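Local atomic coordinates of neurotoxin (Clostridium botulinum, PDB entry 3N7L), a protein that probably attaches the botulinum neurotoxin to nerve cells, being its receptor-binding domain, which carries a loop for gangliosides. Residues I79-W84 against I105-N110; I126-D131 against I157-K162; N239-D244 against T295-E300; I285-G290 against G299-Y304. One frame throughout, in Å; residues are numbered along the deposited sequence.

Contact 1 of 4, residues I79-W84 against I105-N110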
loop_
_atom_site.group_PDB
_atom_site.type_symbol
_atom_site.label_atom_id
_atom_site.label_comp_id
_atom_site.label_asym_id
_atom_site.label_seq_id
_atom_site.Cartn_x
_atom_site.Cartn_y
_atom_site.Cartn_z
ATOM N N ILE A 79 0.463 8.698 3.052
ATOM C CA ILE A 79 1.717 8.537 3.755
ATOM C C ILE A 79 2.218 7.108 3.663
ATOM O O ILE A 79 1.437 6.160 3.522
ATOM C CB ILE A 79 1.568 8.918 5.248
ATOM C CG1 ILE A 79 2.880 8.642 5.996
ATOM C CG2 ILE A 79 0.419 8.127 5.882
ATOM C CD1 ILE A 79 2.902 9.189 7.415
ATOM N N ARG A 80 3.534 6.970 3.720
ATOM C CA ARG A 80 4.162 5.667 3.703
ATOM C C ARG A 80 5.332 5.712 4.679
ATOM O O ARG A 80 6.110 6.666 4.677
ATOM C CB ARG A 80 4.676 5.313 2.312
ATOM C CG ARG A 80 5.205 3.896 2.267
ATOM C CD ARG A 80 5.982 3.596 1.013
ATOM N NE ARG A 80 6.548 2.258 1.125
ATOM C CZ ARG A 80 7.539 1.795 0.376
ATOM N NH1 ARG A 80 7.978 0.557 0.564
ATOM N NH2 ARG A 80 8.092 2.568 -0.551
ATOM N N ILE A 81 5.439 4.691 5.523
ATOM C CA ILE A 81 6.518 4.614 6.501
ATOM C C ILE A 81 7.252 3.309 6.219
ATOM O O ILE A 81 6.645 2.237 6.239
ATOM C CB ILE A 81 5.953 4.587 7.943
ATOM C CG1 ILE A 81 5.119 5.853 8.194
ATOM C CG2 ILE A 81 7.090 4.509 8.959
ATOM C CD1 ILE A 81 4.394 5.864 9.514
ATOM N N ASN A 82 8.544 3.370 5.924
ATOM C CA ASN A 82 9.206 2.110 5.651
ATOM C C ASN A 82 9.947 1.529 6.818
ATOM O O ASN A 82 10.877 2.118 7.365
ATOM C CB ASN A 82 10.149 2.151 4.459
ATOM C CG ASN A 82 10.722 0.778 4.170
ATOM O OD1 ASN A 82 10.005 -0.223 4.257
ATOM N ND2 ASN A 82 12.007 0.713 3.844
ATOM N N LYS A 83 9.506 0.322 7.138
ATOM C CA LYS A 83 9.987 -0.472 8.234
ATOM C C LYS A 83 9.290 0.034 9.469
ATOM O O LYS A 83 9.911 0.371 10.473
ATOM C CB LYS A 83 11.500 -0.403 8.365
ATOM C CG LYS A 83 12.129 -1.788 8.332
ATOM C CD LYS A 83 11.700 -2.547 7.081
ATOM C CE LYS A 83 12.161 -3.994 7.123
ATOM N NZ LYS A 83 11.576 -4.722 8.290
ATOM N N TRP A 84 7.969 0.109 9.349
ATOM C CA TRP A 84 7.127 0.515 10.449
ATOM C C TRP A 84 6.871 -0.794 11.185
ATOM O O TRP A 84 5.835 -1.445 11.004
ATOM C CB TRP A 84 5.813 1.120 9.944
ATOM C CG TRP A 84 4.913 1.582 11.061
ATOM C CD1 TRP A 84 5.193 1.569 12.399
ATOM C CD2 TRP A 84 3.580 2.106 10.935
ATOM N NE1 TRP A 84 4.117 2.048 13.114
ATOM C CE2 TRP A 84 3.114 2.383 12.241
ATOM C CE3 TRP A 84 2.737 2.362 9.848
ATOM C CZ2 TRP A 84 1.840 2.904 12.491
ATOM C CZ3 TRP A 84 1.463 2.882 10.097
ATOM C CH2 TRP A 84 1.030 3.145 11.410
ATOM N N ILE A 105 0.822 14.788 15.053
ATOM C CA ILE A 105 0.646 13.443 14.532
ATOM C C ILE A 105 1.956 12.708 14.748
ATOM O O ILE A 105 3.020 13.185 14.347
ATOM C CB ILE A 105 0.329 13.444 13.021
ATOM C CG1 ILE A 105 -1.050 14.067 12.778
ATOM C CG2 ILE A 105 0.375 12.016 12.484
ATOM C CD1 ILE A 105 -1.430 14.174 11.313
ATOM N N GLY A 106 1.879 11.552 15.392
ATOM C CA GLY A 106 3.079 10.779 15.633
ATOM C C GLY A 106 2.828 9.294 15.499
ATOM O O GLY A 106 1.704 8.853 15.219
ATOM N N ILE A 107 3.884 8.516 15.699
ATOM C CA ILE A 107 3.785 7.071 15.628
ATOM C C ILE A 107 4.579 6.452 16.769
ATOM O O ILE A 107 5.576 7.016 17.224
ATOM C CB ILE A 107 4.337 6.517 14.286
ATOM C CG1 ILE A 107 5.790 6.959 14.100
ATOM C CG2 ILE A 107 3.468 6.994 13.120
ATOM C CD1 ILE A 107 6.431 6.451 12.816
ATOM N N ILE A 108 4.112 5.299 17.237
ATOM C CA ILE A 108 4.778 4.551 18.298
ATOM C C ILE A 108 4.235 3.133 18.199
ATOM O O ILE A 108 3.021 2.929 18.114
ATOM C CB ILE A 108 4.518 5.168 19.706
ATOM C CG1 ILE A 108 5.319 4.401 20.760
ATOM C CG2 ILE A 108 3.031 5.146 20.045
ATOM C CD1 ILE A 108 5.293 5.053 22.132
ATOM N N SER A 109 5.135 2.154 18.185
ATOM C CA SER A 109 4.735 0.760 18.031
ATOM C C SER A 109 3.905 0.683 16.753
ATOM O O SER A 109 4.269 1.283 15.743
ATOM C CB SER A 109 3.901 0.291 19.224
ATOM O OG SER A 109 4.671 0.315 20.406
ATOM N N ASN A 110 2.788 -0.038 16.795
ATOM C CA ASN A 110 1.932 -0.160 15.619
ATOM C C ASN A 110 0.826 0.902 15.597
ATOM O O ASN A 110 -0.213 0.707 14.960
ATOM C CB ASN A 110 1.310 -1.566 15.543
ATOM C CG ASN A 110 0.531 -1.946 16.808
ATOM O OD1 ASN A 110 -0.502 -2.610 16.737
ATOM N ND2 ASN A 110 1.033 -1.542 17.959
#
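In the lectin-like jelly roll of the N-terminal half of the receptor-binding domain, two beta sheets face each other, and Ile81 and Trp84 meet Ile107 and Ser109 across the interface between them. Strand 72-82 belongs to one sheet and strand 102-108 to the other, so the contact is side-chain packing plus one polar link where both chains have left their strands. Ile81 and Ile107 reach toward each other tip to tip: CD1 of Ile81 lies 3.9 Å from CG2 of Ile107 and equally near its CD1. Ile107 can offer both branch ends because its CG1 stands between the backbone N and the carbonyl carbon (chi1 57°), while CG2 points beside the N. The same CD1 of Ile81 also rests on one face of the Trp84 indole, toward its rim, so the two residues of segment 79-84 pack on each other as well as on the opposite sheet. Tyr130 meets the indole edge-to-face, and Tyr139 meets it with the ring planes steeply inclined. With CG anti to the backbone N (chi1 -179°), Trp84 swings its ring across to the turn after strand 102-108. There CZ2 comes within 3.8 Å of Asn110 C, and the indole N-H is spent on a backbone carbonyl: NE1 donates to Ser109 O at 2.7 Å, in the carbonyl plane but bent to 146° at the hydrogen.

Contact 2 of 4, residues I126-D131 against I157-K162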
loop_
_atom_site.group_PDB
_atom_site.type_symbol
_atom_site.label_atom_id
_atom_site.label_comp_id
_atom_site.label_asym_id
_atom_site.label_seq_id
_atom_site.Cartn_x
_atom_site.Cartn_y
_atom_site.Cartn_z
ATOM N N ILE A 126 -6.598 10.355 19.455
ATOM C CA ILE A 126 -7.320 9.276 18.818
ATOM C C ILE A 126 -6.247 8.528 18.023
ATOM O O ILE A 126 -5.209 9.107 17.685
ATOM C CB ILE A 126 -8.420 9.863 17.907
ATOM C CG1 ILE A 126 -9.297 8.747 17.351
ATOM C CG2 ILE A 126 -7.793 10.687 16.792
ATOM C CD1 ILE A 126 -10.512 9.267 16.595
ATOM N N ASN A 127 -6.464 7.250 17.730
ATOM C CA ASN A 127 -5.437 6.523 16.997
ATOM C C ASN A 127 -5.902 5.390 16.108
ATOM O O ASN A 127 -7.044 4.942 16.165
ATOM C CB ASN A 127 -4.394 5.951 17.967
ATOM C CG ASN A 127 -4.925 4.771 18.768
ATOM O OD1 ASN A 127 -5.284 4.908 19.938
ATOM N ND2 ASN A 127 -4.986 3.606 18.135
ATOM N N PHE A 128 -4.965 4.944 15.282
ATOM C CA PHE A 128 -5.144 3.818 14.383
ATOM C C PHE A 128 -3.992 2.878 14.724
ATOM O O PHE A 128 -2.840 3.301 14.746
ATOM C CB PHE A 128 -5.014 4.255 12.919
ATOM C CG PHE A 128 -4.605 3.142 11.979
ATOM C CD1 PHE A 128 -5.322 1.950 11.930
ATOM C CD2 PHE A 128 -3.515 3.300 11.123
ATOM C CE1 PHE A 128 -4.962 0.927 11.041
ATOM C CE2 PHE A 128 -3.148 2.283 10.228
ATOM C CZ PHE A 128 -3.877 1.096 10.190
ATOM N N SER A 129 -4.298 1.624 15.025
ATOM C CA SER A 129 -3.246 0.654 15.302
ATOM C C SER A 129 -3.383 -0.424 14.226
ATOM O O SER A 129 -4.438 -1.045 14.089
ATOM C CB SER A 129 -3.388 0.053 16.709
ATOM O OG SER A 129 -4.612 -0.633 16.880
ATOM N N TYR A 130 -2.332 -0.634 13.443
ATOM C CA TYR A 130 -2.414 -1.629 12.388
ATOM C C TYR A 130 -2.413 -3.059 12.922
ATOM O O TYR A 130 -1.926 -3.324 14.024
ATOM C CB TYR A 130 -1.296 -1.409 11.350
ATOM C CG TYR A 130 0.119 -1.773 11.762
ATOM C CD1 TYR A 130 1.074 -0.783 12.016
ATOM C CD2 TYR A 130 0.531 -3.109 11.800
ATOM C CE1 TYR A 130 2.413 -1.116 12.287
ATOM C CE2 TYR A 130 1.860 -3.454 12.069
ATOM C CZ TYR A 130 2.797 -2.459 12.306
ATOM O OH TYR A 130 4.112 -2.812 12.529
ATOM N N ASP A 131 -2.997 -3.973 12.150
ATOM C CA ASP A 131 -3.076 -5.380 12.535
ATOM C C ASP A 131 -1.701 -6.030 12.392
ATOM O O ASP A 131 -1.243 -6.291 11.280
ATOM C CB ASP A 131 -4.083 -6.111 11.646
ATOM C CG ASP A 131 -4.311 -7.541 12.082
ATOM O OD1 ASP A 131 -3.324 -8.237 12.403
ATOM O OD2 ASP A 131 -5.479 -7.976 12.091
ATOM N N ILE A 157 -10.910 9.342 13.064
ATOM C CA ILE A 157 -9.798 9.035 12.179
ATOM C C ILE A 157 -10.177 7.911 11.230
ATOM O O ILE A 157 -10.731 6.891 11.638
ATOM C CB ILE A 157 -8.502 8.661 12.950
ATOM C CG1 ILE A 157 -7.377 8.406 11.945
ATOM C CG2 ILE A 157 -8.717 7.421 13.806
ATOM C CD1 ILE A 157 -6.008 8.325 12.571
ATOM N N TYR A 158 -9.898 8.134 9.951
ATOM C CA TYR A 158 -10.187 7.166 8.905
ATOM C C TYR A 158 -8.876 6.746 8.243
ATOM O O TYR A 158 -7.934 7.537 8.143
ATOM C CB TYR A 158 -11.086 7.789 7.834
ATOM C CG TYR A 158 -12.426 8.306 8.315
ATOM C CD1 TYR A 158 -13.604 7.607 8.033
ATOM C CD2 TYR A 158 -12.525 9.524 8.998
ATOM C CE1 TYR A 158 -14.853 8.107 8.411
ATOM C CE2 TYR A 158 -13.774 10.039 9.385
ATOM C CZ TYR A 158 -14.931 9.324 9.082
ATOM O OH TYR A 158 -16.167 9.833 9.419
ATOM N N ILE A 159 -8.824 5.499 7.796
ATOM C CA ILE A 159 -7.657 4.973 7.108
ATOM C C ILE A 159 -8.197 4.336 5.841
ATOM O O ILE A 159 -9.067 3.468 5.902
ATOM C CB ILE A 159 -6.921 3.918 7.964
ATOM C CG1 ILE A 159 -6.346 4.585 9.219
ATOM C CG2 ILE A 159 -5.815 3.246 7.147
ATOM C CD1 ILE A 159 -5.353 5.709 8.927
ATOM N N ASN A 160 -7.692 4.782 4.696
ATOM C CA ASN A 160 -8.146 4.279 3.402
ATOM C C ASN A 160 -9.666 4.360 3.278
ATOM O O ASN A 160 -10.315 3.449 2.761
ATOM C CB ASN A 160 -7.671 2.840 3.181
ATOM C CG ASN A 160 -6.160 2.736 3.145
ATOM O OD1 ASN A 160 -5.487 3.665 2.706
ATOM N ND2 ASN A 160 -5.620 1.606 3.604
ATOM N N GLY A 161 -10.227 5.465 3.765
ATOM C CA GLY A 161 -11.659 5.670 3.686
ATOM C C GLY A 161 -12.504 4.944 4.716
ATOM O O GLY A 161 -13.724 5.127 4.740
ATOM N N LYS A 162 -11.885 4.130 5.568
ATOM C CA LYS A 162 -12.644 3.393 6.580
ATOM C C LYS A 162 -12.528 4.012 7.968
ATOM O O LYS A 162 -11.430 4.302 8.438
ATOM C CB LYS A 162 -12.179 1.937 6.635
ATOM C CG LYS A 162 -12.368 1.171 5.335
ATOM C CD LYS A 162 -13.845 0.984 4.995
ATOM C CE LYS A 162 -14.019 0.176 3.718
ATOM N NZ LYS A 162 -15.460 -0.040 3.399
#
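Apolar packing joins Ile126 and Phe128 of one strand to Ile157 and Ile159 of the other. Ile126 and Ile157 run alongside one another, pointing opposite ways, with CD1 of Ile126 3.8 Å from CG2 of Ile157 and 3.6 Å from Ile157 N. That CG2 also touches Asn127 O, while CD1 of Ile157 reaches CB of Phe128 at 4.2 Å. The second kind is CH-pi. Ile159 lies square across Phe128 and sets its CG1 over one ring face, 3.7 Å from the centroid and 19° off the normal; CD1 leans over the CD2 side of the ring. Tyr130 N lies over the opposite face, so the ring is sandwiched between the isoleucine and the backbone of its own chain. The strand backbones bond within their own sheets, and Ile159 and Lys162 close a type I' turn leading into strand 162-168. The axes of strands 126-129 and 157-159 come within 7.6 Å, with their directions 22° apart, the face-to-face packing of two sheets in a lectin-like beta sandwich.

Contact 3 of 4, residues N239-D244 against T295-E300. With GOL (glycerol), chain F.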
loop_
_atom_site.group_PDB
_atom_site.type_symbol
_atom_site.label_atom_id
_atom_site.label_comp_id
_atom_site.label_asym_id
_atom_site.label_seq_id
_atom_site.Cartn_x
_atom_site.Cartn_y
_atom_site.Cartn_z
ATOM N N ASN A 239 3.034 1.065 -4.598
ATOM C CA ASN A 239 3.674 1.761 -5.720
ATOM C C ASN A 239 3.057 1.186 -6.990
ATOM O O ASN A 239 2.460 0.113 -6.951
ATOM C CB ASN A 239 5.184 1.489 -5.765
ATOM C CG ASN A 239 5.896 1.876 -4.484
ATOM O OD1 ASN A 239 5.803 3.012 -4.030
ATOM N ND2 ASN A 239 6.625 0.926 -3.903
ATOM N N ASP A 240 3.206 1.877 -8.117
ATOM C CA ASP A 240 2.658 1.359 -9.372
ATOM C C ASP A 240 3.371 0.055 -9.737
ATOM O O ASP A 240 4.598 -0.023 -9.668
ATOM C CB ASP A 240 2.860 2.356 -10.520
ATOM C CG ASP A 240 2.118 3.660 -10.308
ATOM O OD1 ASP A 240 1.199 3.704 -9.461
ATOM O OD2 ASP A 240 2.452 4.641 -11.009
ATOM N N LEU A 241 2.606 -0.965 -10.112
ATOM C CA LEU A 241 3.190 -2.245 -10.509
ATOM C C LEU A 241 3.807 -2.049 -11.900
ATOM O O LEU A 241 3.218 -1.382 -12.764
ATOM C CB LEU A 241 2.117 -3.340 -10.555
ATOM C CG LEU A 241 2.595 -4.784 -10.772
ATOM C CD1 LEU A 241 3.367 -5.257 -9.540
ATOM C CD2 LEU A 241 1.409 -5.698 -11.016
ATOM N N ARG A 242 4.990 -2.609 -12.122
ATOM C CA ARG A 242 5.631 -2.434 -13.420
ATOM C C ARG A 242 6.084 -3.710 -14.106
ATOM O O ARG A 242 6.299 -4.737 -13.469
ATOM C CB ARG A 242 6.839 -1.495 -13.295
ATOM C CG ARG A 242 6.540 -0.188 -12.591
ATOM C CD ARG A 242 7.573 0.869 -12.940
ATOM N NE ARG A 242 8.927 0.325 -13.023
ATOM C CZ ARG A 242 9.746 0.156 -11.991
ATOM N NH1 ARG A 242 10.952 -0.351 -12.193
ATOM N NH2 ARG A 242 9.372 0.508 -10.772
ATOM N N TYR A 243 6.211 -3.624 -15.429
ATOM C CA TYR A 243 6.679 -4.734 -16.241
ATOM C C TYR A 243 8.207 -4.705 -16.153
ATOM O O TYR A 243 8.785 -3.703 -15.727
ATOM C CB TYR A 243 6.251 -4.544 -17.707
ATOM C CG TYR A 243 4.764 -4.715 -17.962
ATOM C CD1 TYR A 243 3.943 -3.614 -18.234
ATOM C CD2 TYR A 243 4.177 -5.981 -17.929
ATOM C CE1 TYR A 243 2.567 -3.779 -18.466
ATOM C CE2 TYR A 243 2.813 -6.155 -18.160
ATOM C CZ TYR A 243 2.015 -5.058 -18.426
ATOM O OH TYR A 243 0.671 -5.256 -18.645
ATOM N N ASP A 244 8.850 -5.806 -16.526
ATOM C CA ASP A 244 10.312 -5.878 -16.542
ATOM C C ASP A 244 10.979 -5.627 -15.186
ATOM O O ASP A 244 12.046 -5.018 -15.131
ATOM C CB ASP A 244 10.861 -4.855 -17.554
ATOM C CG ASP A 244 10.077 -4.832 -18.859
ATOM O OD1 ASP A 244 10.084 -3.776 -19.529
ATOM O OD2 ASP A 244 9.466 -5.864 -19.222
ATOM N N THR A 295 5.254 1.129 -19.273
ATOM C CA THR A 295 5.938 0.260 -18.308
ATOM C C THR A 295 5.073 -0.122 -17.099
ATOM O O THR A 295 5.361 -1.099 -16.408
ATOM C CB THR A 295 7.270 0.896 -17.817
ATOM O OG1 THR A 295 8.115 1.152 -18.946
ATOM C CG2 THR A 295 8.004 -0.039 -16.865
ATOM N N ARG A 296 4.007 0.632 -16.849
ATOM C CA ARG A 296 3.123 0.322 -15.724
ATOM C C ARG A 296 2.091 -0.732 -16.120
ATOM O O ARG A 296 1.597 -0.735 -17.251
ATOM C CB ARG A 296 2.387 1.580 -15.249
ATOM C CG ARG A 296 3.294 2.690 -14.741
ATOM C CD ARG A 296 2.487 3.893 -14.272
ATOM N NE ARG A 296 3.343 4.915 -13.670
ATOM C CZ ARG A 296 4.118 5.759 -14.350
ATOM N NH1 ARG A 296 4.155 5.726 -15.677
ATOM N NH2 ARG A 296 4.878 6.624 -13.693
ATOM N N VAL A 297 1.774 -1.631 -15.190
ATOM C CA VAL A 297 0.789 -2.680 -15.440
ATOM C C VAL A 297 -0.606 -2.118 -15.148
ATOM O O VAL A 297 -0.860 -1.599 -14.056
ATOM C CB VAL A 297 1.041 -3.907 -14.533
ATOM C CG1 VAL A 297 0.043 -5.010 -14.848
ATOM C CG2 VAL A 297 2.483 -4.398 -14.714
ATOM N N ARG A 298 -1.503 -2.223 -16.127
ATOM C CA ARG A 298 -2.860 -1.705 -15.980
ATOM C C ARG A 298 -3.933 -2.768 -16.128
ATOM O O ARG A 298 -3.697 -3.826 -16.707
ATOM C CB ARG A 298 -3.114 -0.596 -17.003
ATOM C CG ARG A 298 -2.284 0.655 -16.780
ATOM C CD ARG A 298 -2.754 1.803 -17.675
ATOM N NE ARG A 298 -2.092 3.059 -17.339
ATOM C CZ ARG A 298 -0.813 3.300 -17.582
ATOM N NH1 ARG A 298 -0.076 2.367 -18.169
ATOM N NH2 ARG A 298 -0.267 4.459 -17.229
ATOM N N GLY A 299 -5.116 -2.453 -15.607
ATOM C CA GLY A 299 -6.258 -3.347 -15.659
ATOM C C GLY A 299 -6.278 -4.397 -16.754
ATOM O O GLY A 299 -5.514 -5.357 -16.716
ATOM N N GLU A 300 -7.142 -4.218 -17.741
ATOM C CA GLU A 300 -7.285 -5.187 -18.829
ATOM C C GLU A 300 -6.062 -5.597 -19.655
ATOM O O GLU A 300 -6.220 -6.136 -20.749
ATOM C CB GLU A 300 -8.386 -4.709 -19.779
ATOM C CG GLU A 300 -9.777 -4.853 -19.195
ATOM C CD GLU A 300 -10.174 -6.305 -19.025
ATOM O OE1 GLU A 300 -10.341 -7.000 -20.050
ATOM O OE2 GLU A 300 -10.313 -6.757 -17.869
HETATM C C1 GOL F . 1.011 7.265 -12.786
HETATM O O1 GOL F . 0.519 6.176 -12.014
HETATM C C2 GOL F . 0.614 7.173 -14.253
HETATM O O2 GOL F . 1.158 8.312 -14.970
HETATM C C3 GOL F . -0.904 7.160 -14.404
HETATM O O3 GOL F . -1.341 7.073 -15.748
HETATM O O HOH W 1 4.614 6.358 -10.857
#
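Leu241 and Tyr243 hold Thr295 and Val297 by two backbone bonds flanking the Arg242-Arg296 bridge: Val297 N donates to Leu241 O and Tyr243 N to Thr295 O, both at 2.8 Å. The first meets its carbonyl from above the plane, the second almost head-on. Val297 CG2 sits over the centre of the Tyr243 ring, 3.6 Å from the centroid and 4° off the normal, with Leu241 CG behind it at 4.0 Å. Farther out, the extended Arg296 chain brings NE to Asp240 OD2, a salt bridge of 2.8 Å. OD2 lies close to the guanidinium plane, while NE comes to it on the anti side, tilted from the carboxylate plane; the two planes are 70° apart. A water accepting from Arg296 NH2 and a glycerol hydroxyl, O1, also donate to OD2, probably steadying its charge. Asp294 pairs with both Arg296 NH1 and Arg298 NH1, while Arg298 NH2 holds glycerol O3 at 3.2 Å. This single beta bridge ties together two loops of the C-terminal beta-trefoil half.

Contact 4 of 4, residues I285-G290 against G299-Y304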
loop_
_atom_site.group_PDB
_atom_site.type_symbol
_atom_site.label_atom_id
_atom_site.label_comp_id
_atom_site.label_asym_id
_atom_site.label_seq_id
_atom_site.Cartn_x
_atom_site.Cartn_y
_atom_site.Cartn_z
ATOM N N ILE A 285 7.082 -9.649 -14.771
ATOM C CA ILE A 285 5.866 -9.530 -15.562
ATOM C C ILE A 285 6.209 -8.986 -16.943
ATOM O O ILE A 285 6.920 -7.994 -17.061
ATOM C CB ILE A 285 4.853 -8.600 -14.849
ATOM C CG1 ILE A 285 4.749 -8.999 -13.371
ATOM C CG2 ILE A 285 3.476 -8.712 -15.504
ATOM C CD1 ILE A 285 3.980 -7.997 -12.513
ATOM N N LYS A 286 5.712 -9.649 -17.984
ATOM C CA LYS A 286 5.973 -9.241 -19.363
ATOM C C LYS A 286 4.665 -8.936 -20.074
ATOM O O LYS A 286 3.723 -9.719 -20.037
ATOM C CB LYS A 286 6.730 -10.340 -20.108
ATOM C CG LYS A 286 8.050 -10.722 -19.449
ATOM C CD LYS A 286 9.021 -9.546 -19.422
ATOM C CE LYS A 286 9.477 -9.158 -20.826
ATOM N NZ LYS A 286 10.334 -7.931 -20.832
ATOM N N ARG A 287 4.629 -7.791 -20.734
ATOM C CA ARG A 287 3.441 -7.323 -21.432
ATOM C C ARG A 287 3.207 -7.912 -22.823
ATOM O O ARG A 287 4.142 -8.081 -23.607
ATOM C CB ARG A 287 3.519 -5.799 -21.509
ATOM C CG ARG A 287 2.568 -5.117 -22.457
ATOM C CD ARG A 287 2.941 -3.640 -22.520
ATOM N NE ARG A 287 2.384 -2.965 -23.685
ATOM C CZ ARG A 287 1.129 -2.541 -23.774
ATOM N NH1 ARG A 287 0.295 -2.721 -22.757
ATOM N NH2 ARG A 287 0.712 -1.938 -24.878
ATOM N N ILE A 288 1.947 -8.226 -23.117
ATOM C CA ILE A 288 1.569 -8.745 -24.427
ATOM C C ILE A 288 0.629 -7.738 -25.100
ATOM O O ILE A 288 0.857 -7.342 -26.242
ATOM C CB ILE A 288 0.842 -10.099 -24.335
ATOM C CG1 ILE A 288 1.741 -11.135 -23.660
ATOM C CG2 ILE A 288 0.469 -10.577 -25.736
ATOM C CD1 ILE A 288 1.025 -12.448 -23.355
ATOM N N ARG A 289 -0.422 -7.330 -24.391
ATOM C CA ARG A 289 -1.388 -6.363 -24.923
ATOM C C ARG A 289 -1.843 -5.343 -23.881
ATOM O O ARG A 289 -1.913 -5.653 -22.692
ATOM C CB ARG A 289 -2.629 -7.074 -25.471
ATOM C CG ARG A 289 -2.454 -7.723 -26.829
ATOM C CD ARG A 289 -3.803 -8.174 -27.384
ATOM N NE ARG A 289 -3.709 -8.651 -28.764
ATOM C CZ ARG A 289 -3.091 -9.770 -29.134
ATOM N NH1 ARG A 289 -3.055 -10.121 -30.414
ATOM N NH2 ARG A 289 -2.513 -10.543 -28.225
ATOM N N GLY A 290 -2.167 -4.135 -24.343
ATOM C CA GLY A 290 -2.631 -3.079 -23.453
ATOM C C GLY A 290 -2.729 -1.706 -24.109
ATOM O O GLY A 290 -1.967 -1.395 -25.028
ATOM N N GLY A 299 -5.116 -2.453 -15.607
ATOM C CA GLY A 299 -6.258 -3.347 -15.659
ATOM C C GLY A 299 -6.278 -4.397 -16.754
ATOM O O GLY A 299 -5.514 -5.357 -16.716
ATOM N N GLU A 300 -7.142 -4.218 -17.741
ATOM C CA GLU A 300 -7.285 -5.187 -18.829
ATOM C C GLU A 300 -6.062 -5.597 -19.655
ATOM O O GLU A 300 -6.220 -6.136 -20.749
ATOM C CB GLU A 300 -8.386 -4.709 -19.779
ATOM C CG GLU A 300 -9.777 -4.853 -19.195
ATOM C CD GLU A 300 -10.174 -6.305 -19.025
ATOM O OE1 GLU A 300 -10.341 -7.000 -20.050
ATOM O OE2 GLU A 300 -10.313 -6.757 -17.869
ATOM N N ASN A 301 -4.854 -5.359 -19.155
ATOM C CA ASN A 301 -3.652 -5.751 -19.900
ATOM C C ASN A 301 -3.525 -7.272 -19.988
ATOM O O ASN A 301 -3.923 -7.990 -19.067
ATOM C CB ASN A 301 -2.381 -5.222 -19.221
ATOM C CG ASN A 301 -2.180 -3.728 -19.405
ATOM O OD1 ASN A 301 -3.045 -3.019 -19.922
ATOM N ND2 ASN A 301 -1.024 -3.243 -18.968
ATOM N N VAL A 302 -2.986 -7.760 -21.101
ATOM C CA VAL A 302 -2.754 -9.190 -21.275
ATOM C C VAL A 302 -1.245 -9.338 -21.072
ATOM O O VAL A 302 -0.462 -8.604 -21.680
ATOM C CB VAL A 302 -3.153 -9.677 -22.685
ATOM C CG1 VAL A 302 -2.992 -11.196 -22.777
ATOM C CG2 VAL A 302 -4.606 -9.295 -22.975
ATOM N N LEU A 303 -0.839 -10.274 -20.220
ATOM C CA LEU A 303 0.582 -10.444 -19.905
ATOM C C LEU A 303 0.968 -11.884 -19.574
ATOM O O LEU A 303 0.124 -12.784 -19.578
ATOM C CB LEU A 303 0.916 -9.541 -18.708
ATOM C CG LEU A 303 -0.074 -9.659 -17.527
ATOM C CD1 LEU A 303 0.195 -10.928 -16.734
ATOM C CD2 LEU A 303 0.040 -8.436 -16.611
ATOM N N TYR A 304 2.255 -12.103 -19.305
ATOM C CA TYR A 304 2.729 -13.425 -18.912
ATOM C C TYR A 304 3.840 -13.269 -17.871
ATOM O O TYR A 304 4.317 -12.158 -17.614
ATOM C CB TYR A 304 3.203 -14.259 -20.121
ATOM C CG TYR A 304 4.408 -13.737 -20.882
ATOM C CD1 TYR A 304 4.269 -12.752 -21.856
ATOM C CD2 TYR A 304 5.686 -14.262 -20.649
ATOM C CE1 TYR A 304 5.372 -12.299 -22.590
ATOM C CE2 TYR A 304 6.793 -13.820 -21.373
ATOM C CZ TYR A 304 6.631 -12.839 -22.343
ATOM O OH TYR A 304 7.720 -12.390 -23.058
#
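Tyr304 lies against Lys286 and Ile288 at the apolar centre. Lys286 CB stands over one face of the phenol ring, 3.5 Å from the centroid, a CH-pi contact. Ile288 approaches edge-on, its length perpendicular to that of the tyrosine, with CG1 in the ring plane, 3.5 Å from Tyr304 CD1. The ring takes up this place because its CG stands between backbone N and carbonyl carbon (chi1 64°). On the face that carries Leu303, its CD2 packs against Ile285 CG2 at 3.6 Å. Around this core, Lys286 and Tyr304 form an antiparallel hydrogen-bonded pair, N to O both ways at 2.9 Å. Val302 O then accepts twice, from Ile288 N at 2.8 Å and Arg289 N at 3.0 Å, and Val302 N returns a bond to Arg289 O. At the polar edge, Arg287 NH2 reaches Gly290 O at 2.7 Å. Two residues, Ile288 and Arg289, thus face the single Val302: a classic beta bulge, here where the chain turns a corner in the beta-trefoil sheet.

Overall arrangement
The four contacts fall into two pairs, one in each half of the receptor-binding domain. Contacts 1 and 2, centres 12 Å apart, share the two sheets of the lectin-like half; Tyr130 joins them, its OH 2.7 Å from Trp84 O and its N 2.9 Å from Asn110 O. Contacts 3 and 4 lie closer, centres 9 Å apart, and share Gly299 and Glu300. A salt bridge of 2.8 Å between Asp244 OD2 and Lys286 NZ links them in the trefoil half. Between the halves, Arg80 NH2 lies 4.0 Å from Asn239 ND2, although the centres of contacts 1 and 3 are about 27 Å apart. Glycerol molecules, probably from crystallisation, bind beside contacts 3 and 4.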